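Local coordinates for cell wall surface anchor family protein (Streptococcus agalactiae serogroup V, PDB 3TW0) that forms the adhesive tip of the group B streptococcal pilus and, through a magnesium-binding von Willebrand factor A-type domain, probably mediates attachment to host tissue, at residues K151-L156 against R314-D319; S198-I203 against T305-N310. The protein carries 2 engineered substitutions. All blocks are in the same frame, centred on the assembly; numbering follows the deposited sequence.

Contact 1 (K151-L156 against R314-D319); sequences KANEIL and RPKGYD
Tyr318 reaches from segment 314-319, a 3-10 turn and the loop leading into strand 319-324, to helix 145-159 and meets Asn153 and Leu156 on neighbouring turns, a worked example of one aromatic residue making a polar and an apolar contact at once. CB points toward the helix, and a chi1 of 51° then places CG between the backbone N and the carbonyl carbon. Further out, CE1 lies 3.9 Å from Leu156 CD1, and CZ approaches that same methyl to 3.7 Å. The methyl sits over one face, displaced toward the rim, in a CH-pi contact. CE2 lies between the two partners, 4.0 Å from Asn153 OD1 at the ring edge and 4.1 Å from Leu156 CD1. At the tip, OH donates a short hydrogen bond of 2.5 Å to Asn153 OD1, arriving at a C=O...donor angle of 130° and somewhat tilted from the carbonyl plane. The amide and ring planes stand 44° apart. Lys316 CG brushes the acceptor, 3.8 Å from Asn153 OD1. Beneath the pair, Leu156 and Tyr318 both rest on Ile168 of strand 165-172. This is the layering of an open alpha/beta vWA domain: a helix lying on the parallel sheet meets the loop before strand 319-324.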
loop_
_atom_site.group_PDB
_atom_site.type_symbol
_atom_site.label_atom_id
_atom_site.label_comp_id
_atom_site.label_asym_id
_atom_site.label_seq_id
_atom_site.Cartn_x
_atom_site.Cartn_y
_atom_site.Cartn_z
ATOM N N LYS A 151 5.477 -9.780 -1.417
ATOM C CA LYS A 151 5.347 -10.710 -2.531
ATOM C C LYS A 151 6.628 -10.783 -3.378
ATOM O O LYS A 151 7.048 -11.875 -3.743
ATOM C CB LYS A 151 4.130 -10.381 -3.420
ATOM C CG LYS A 151 3.830 -11.445 -4.500
ATOM C CD LYS A 151 3.330 -12.790 -3.863
ATOM C CE LYS A 151 3.288 -13.896 -4.936
ATOM N NZ LYS A 151 2.213 -14.958 -4.755
ATOM N N ALA A 152 7.227 -9.631 -3.706
ATOM C CA ALA A 152 8.476 -9.603 -4.488
ATOM C C ALA A 152 9.556 -10.398 -3.748
ATOM O O ALA A 152 10.241 -11.230 -4.331
ATOM C CB ALA A 152 8.939 -8.170 -4.723
ATOM N N ASN A 153 9.682 -10.157 -2.454
ATOM C CA ASN A 153 10.649 -10.888 -1.631
ATOM C C ASN A 153 10.367 -12.389 -1.633
ATOM O O ASN A 153 11.280 -13.224 -1.801
ATOM C CB ASN A 153 10.614 -10.362 -0.198
ATOM C CG ASN A 153 11.741 -10.915 0.675
ATOM O OD1 ASN A 153 12.903 -10.915 0.291
ATOM N ND2 ASN A 153 11.397 -11.347 1.858
ATOM N N GLU A 154 9.106 -12.750 -1.429
ATOM C CA GLU A 154 8.738 -14.150 -1.380
ATOM C C GLU A 154 9.163 -14.895 -2.656
ATOM O O GLU A 154 9.771 -15.978 -2.569
ATOM C CB GLU A 154 7.248 -14.298 -1.129
ATOM C CG GLU A 154 6.723 -15.716 -1.250
ATOM C CD GLU A 154 5.226 -15.796 -1.041
ATOM O OE1 GLU A 154 4.536 -14.773 -1.274
ATOM O OE2 GLU A 154 4.744 -16.888 -0.643
ATOM N N ILE A 155 8.865 -14.295 -3.816
ATOM C CA ILE A 155 9.304 -14.775 -5.126
ATOM C C ILE A 155 10.830 -15.029 -5.176
ATOM O O ILE A 155 11.268 -16.113 -5.555
ATOM C CB ILE A 155 8.873 -13.786 -6.243
ATOM C CG1 ILE A 155 7.374 -13.922 -6.557
ATOM C CG2 ILE A 155 9.657 -13.998 -7.546
ATOM C CD1 ILE A 155 6.895 -12.815 -7.424
ATOM N N LEU A 156 11.623 -14.031 -4.802
ATOM C CA LEU A 156 13.085 -14.170 -4.811
ATOM C C LEU A 156 13.593 -15.258 -3.837
ATOM O O LEU A 156 14.414 -16.092 -4.204
ATOM C CB LEU A 156 13.733 -12.822 -4.518
ATOM C CG LEU A 156 13.653 -11.850 -5.705
ATOM C CD1 LEU A 156 13.909 -10.431 -5.272
ATOM C CD2 LEU A 156 14.617 -12.271 -6.832
ATOM N N ARG A 314 15.900 -5.490 3.202
ATOM C CA ARG A 314 17.262 -4.931 3.093
ATOM C C ARG A 314 18.345 -5.915 3.558
ATOM O O ARG A 314 19.357 -6.059 2.879
ATOM C CB ARG A 314 17.368 -3.628 3.881
ATOM C CG ARG A 314 18.675 -2.877 3.684
ATOM C CD ARG A 314 18.710 -1.595 4.516
ATOM N NE ARG A 314 18.995 -0.512 3.591
ATOM C CZ ARG A 314 18.122 0.408 3.191
ATOM N NH1 ARG A 314 16.902 0.454 3.687
ATOM N NH2 ARG A 314 18.500 1.318 2.313
ATOM N N PRO A 315 18.125 -6.613 4.690
ATOM C CA PRO A 315 19.116 -7.626 5.109
ATOM C C PRO A 315 19.386 -8.776 4.107
ATOM O O PRO A 315 20.437 -9.412 4.206
ATOM C CB PRO A 315 18.521 -8.203 6.407
ATOM C CG PRO A 315 17.580 -7.177 6.914
ATOM C CD PRO A 315 17.025 -6.482 5.672
ATOM N N LYS A 316 18.470 -9.049 3.172
ATOM C CA LYS A 316 18.674 -10.115 2.175
ATOM C C LYS A 316 19.856 -9.838 1.239
ATOM O O LYS A 316 20.311 -10.732 0.518
ATOM C CB LYS A 316 17.412 -10.385 1.353
ATOM C CG LYS A 316 16.211 -10.910 2.137
ATOM C CD LYS A 316 16.588 -11.997 3.135
ATOM C CE LYS A 316 15.444 -12.236 4.092
ATOM N NZ LYS A 316 15.803 -13.062 5.270
ATOM N N GLY A 317 20.326 -8.594 1.255
ATOM C CA GLY A 317 21.556 -8.210 0.593
ATOM C C GLY A 317 21.439 -8.123 -0.906
ATOM O O GLY A 317 22.455 -8.217 -1.600
ATOM N N TYR A 318 20.222 -7.950 -1.438
ATOM C CA TYR A 318 20.113 -7.716 -2.879
ATOM C C TYR A 318 19.752 -6.269 -3.203
ATOM O O TYR A 318 19.634 -5.454 -2.296
ATOM C CB TYR A 318 19.214 -8.726 -3.590
ATOM C CG TYR A 318 17.858 -8.929 -3.014
ATOM C CD1 TYR A 318 16.882 -7.945 -3.130
ATOM C CD2 TYR A 318 17.508 -10.147 -2.403
ATOM C CE1 TYR A 318 15.628 -8.147 -2.618
ATOM C CE2 TYR A 318 16.241 -10.354 -1.904
ATOM C CZ TYR A 318 15.312 -9.345 -2.014
ATOM O OH TYR A 318 14.047 -9.521 -1.504
ATOM N N ASP A 319 19.585 -5.953 -4.484
ATOM C CA ASP A 319 19.373 -4.566 -4.877
ATOM C C ASP A 319 17.915 -4.175 -4.951
ATOM O O ASP A 319 17.103 -4.935 -5.435
ATOM C CB ASP A 319 20.036 -4.282 -6.218
ATOM C CG ASP A 319 21.534 -4.328 -6.119
ATOM O OD1 ASP A 319 22.092 -3.458 -5.430
ATOM O OD2 ASP A 319 22.123 -5.253 -6.695
#

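Contact 2 (S198-I203 against T305-N310); sequences SFLNKI and TTLYFN
Leu200 and Leu307 meet through one methyl each, and around this small apolar touch the segments 198-203 and 305-310 illustrate how a peripheral helix can rest lightly on another, here helix 302-312, which itself packs on helix 145-159. The apolar part is that pair: Leu200 CD2 lies 3.7 Å from Leu307 CD2, and the two side chains approach at a slant. With CG anti to the carbonyl carbon (chi1 -60° for Leu200 and -71° for Leu307), each side chain carries its CD2 to the partner, and each methyl end comes closer to the partner segment than its CB direction alone would suggest.

A second kind of contact is van der Waals packing of a side chain against the backbone. Ile203 directs its CB at the facing helix, and its branch methyl CG2 stops 4.0 Å from the carbonyl oxygen of Asn310.

Polar bonding comes from outside the pair. The side chain of Asn310 leads away from segment 198-203: its OD1 accepts from Arg314 NH1, while its ND2 donates to the carbonyl oxygen of Ser207. The chain just beyond Ile203 thus ties itself to helix 302-312, and Ile209 adds a backbone hydrogen bond with Leu307, while Leu210 packs on Ile203.

The whole is plain structural packing in the vWA domain. Helix 192-201 belongs to the long excursion that follows strand 165-172, and here it lies against helix 302-312, the last helix of the connection between the adjacent parallel strands 165-172 and 319-324.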
loop_
_atom_site.group_PDB
_atom_site.type_symbol
_atom_site.label_atom_id
_atom_site.label_comp_id
_atom_site.label_asym_id
_atom_site.label_seq_id
_atom_site.Cartn_x
_atom_site.Cartn_y
_atom_site.Cartn_z
ATOM N N SER A 198 11.887 -2.608 21.600
ATOM C CA SER A 198 12.204 -4.046 21.635
ATOM C C SER A 198 12.018 -4.728 20.279
ATOM O O SER A 198 12.739 -5.694 19.971
ATOM C CB SER A 198 11.415 -4.813 22.703
ATOM O OG SER A 198 11.571 -4.185 23.966
ATOM N N PHE A 199 11.059 -4.268 19.473
ATOM C CA PHE A 199 10.922 -4.801 18.108
ATOM C C PHE A 199 12.193 -4.452 17.304
ATOM O O PHE A 199 12.756 -5.297 16.634
ATOM C CB PHE A 199 9.678 -4.256 17.373
ATOM C CG PHE A 199 8.351 -4.505 18.090
ATOM C CD1 PHE A 199 8.113 -5.693 18.799
ATOM C CD2 PHE A 199 7.324 -3.549 18.015
ATOM C CE1 PHE A 199 6.898 -5.912 19.465
ATOM C CE2 PHE A 199 6.116 -3.760 18.669
ATOM C CZ PHE A 199 5.908 -4.960 19.410
ATOM N N LEU A 200 12.633 -3.194 17.388
ATOM C CA LEU A 200 13.821 -2.735 16.681
ATOM C C LEU A 200 15.067 -3.520 17.111
ATOM O O LEU A 200 15.951 -3.752 16.292
ATOM C CB LEU A 200 14.068 -1.251 16.952
ATOM C CG LEU A 200 13.044 -0.147 16.588
ATOM C CD1 LEU A 200 13.542 1.201 17.083
ATOM C CD2 LEU A 200 12.751 -0.065 15.059
ATOM N N ASN A 201 15.120 -3.917 18.396
ATOM C CA ASN A 201 16.298 -4.558 18.967
ATOM C C ASN A 201 16.594 -5.854 18.253
ATOM O O ASN A 201 17.737 -6.313 18.240
ATOM C CB ASN A 201 16.161 -4.770 20.505
ATOM C CG ASN A 201 16.387 -3.479 21.298
ATOM O OD1 ASN A 201 17.063 -2.579 20.825
ATOM N ND2 ASN A 201 15.826 -3.390 22.506
ATOM N N LYS A 202 15.570 -6.401 17.580
ATOM C CA LYS A 202 15.683 -7.690 16.908
ATOM C C LYS A 202 16.433 -7.644 15.560
ATOM O O LYS A 202 16.881 -8.679 15.086
ATOM C CB LYS A 202 14.293 -8.347 16.747
ATOM C CG LYS A 202 13.601 -8.737 18.079
ATOM C CD LYS A 202 12.207 -9.301 17.751
ATOM C CE LYS A 202 11.320 -9.466 18.957
ATOM N NZ LYS A 202 10.176 -10.343 18.559
ATOM N N ILE A 203 16.565 -6.457 14.962
ATOM C CA ILE A 203 17.321 -6.270 13.710
ATOM C C ILE A 203 18.722 -5.733 14.075
ATOM O O ILE A 203 18.812 -4.818 14.901
ATOM C CB ILE A 203 16.643 -5.203 12.768
ATOM C CG1 ILE A 203 15.137 -5.430 12.613
ATOM C CG2 ILE A 203 17.353 -5.059 11.395
ATOM C CD1 ILE A 203 14.663 -6.861 12.590
ATOM N N THR A 305 5.821 0.685 6.614
ATOM C CA THR A 305 6.365 0.050 5.414
ATOM C C THR A 305 7.926 0.024 5.384
ATOM O O THR A 305 8.520 -1.000 4.996
ATOM C CB THR A 305 5.806 0.679 4.133
ATOM O OG1 THR A 305 4.358 0.694 4.192
ATOM C CG2 THR A 305 6.246 -0.114 2.935
ATOM N N THR A 306 8.543 1.152 5.740
ATOM C CA THR A 306 10.022 1.296 5.810
ATOM C C THR A 306 10.614 0.339 6.851
ATOM O O THR A 306 11.611 -0.349 6.585
ATOM C CB THR A 306 10.433 2.772 6.130
ATOM O OG1 THR A 306 9.877 3.643 5.142
ATOM C CG2 THR A 306 11.967 2.952 6.138
ATOM N N LEU A 307 9.964 0.268 8.006
ATOM C CA LEU A 307 10.385 -0.629 9.057
ATOM C C LEU A 307 10.294 -2.073 8.584
ATOM O O LEU A 307 11.205 -2.879 8.810
ATOM C CB LEU A 307 9.579 -0.387 10.330
ATOM C CG LEU A 307 9.823 0.901 11.123
ATOM C CD1 LEU A 307 8.693 1.103 12.126
ATOM C CD2 LEU A 307 11.214 0.917 11.836
ATOM N N TYR A 308 9.215 -2.413 7.883
ATOM C CA TYR A 308 9.127 -3.757 7.362
ATOM C C TYR A 308 10.226 -3.996 6.328
ATOM O O TYR A 308 10.868 -5.055 6.329
ATOM C CB TYR A 308 7.757 -4.053 6.719
ATOM C CG TYR A 308 7.895 -5.242 5.831
ATOM C CD1 TYR A 308 7.807 -6.527 6.342
ATOM C CD2 TYR A 308 8.239 -5.077 4.498
ATOM C CE1 TYR A 308 8.007 -7.636 5.528
ATOM C CE2 TYR A 308 8.446 -6.169 3.672
ATOM C CZ TYR A 308 8.323 -7.439 4.191
ATOM O OH TYR A 308 8.532 -8.497 3.334
ATOM N N PHE A 309 10.443 -3.020 5.451
ATOM C CA PHE A 309 11.476 -3.121 4.420
ATOM C C PHE A 309 12.836 -3.367 5.078
ATOM O O PHE A 309 13.546 -4.319 4.739
ATOM C CB PHE A 309 11.511 -1.848 3.573
ATOM C CG PHE A 309 12.542 -1.871 2.465
ATOM C CD1 PHE A 309 12.227 -2.393 1.198
ATOM C CD2 PHE A 309 13.835 -1.364 2.683
ATOM C CE1 PHE A 309 13.201 -2.429 0.171
ATOM C CE2 PHE A 309 14.795 -1.399 1.678
ATOM C CZ PHE A 309 14.481 -1.908 0.418
ATOM N N ASN A 310 13.172 -2.507 6.040
ATOM C CA ASN A 310 14.474 -2.559 6.690
ATOM C C ASN A 310 14.667 -3.795 7.560
ATOM O O ASN A 310 15.781 -4.234 7.777
ATOM C CB ASN A 310 14.727 -1.283 7.506
ATOM C CG ASN A 310 15.019 -0.068 6.627
ATOM O OD1 ASN A 310 15.403 -0.213 5.470
ATOM N ND2 ASN A 310 14.838 1.140 7.179
#

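Helix 302-312 links the two contacts, whose centres lie 15 Å apart. It supplies residues 305-310 to contact 2 and runs on into the loop that serves contact 1. The join is direct: Arg314 N lies 3.0 Å from Phe309 O, a probable hydrogen bond, and Pro315 CD packs 3.3 Å from Asn310 O. Along the chain the order is 151-156, 198-203, 305-310 and 314-319, which nests contact 2 inside the loop closed by contact 1. Contact 1 thus belongs to the helix layer on the parallel sheet and contact 2 to its outer cover, both away from the magnesium site.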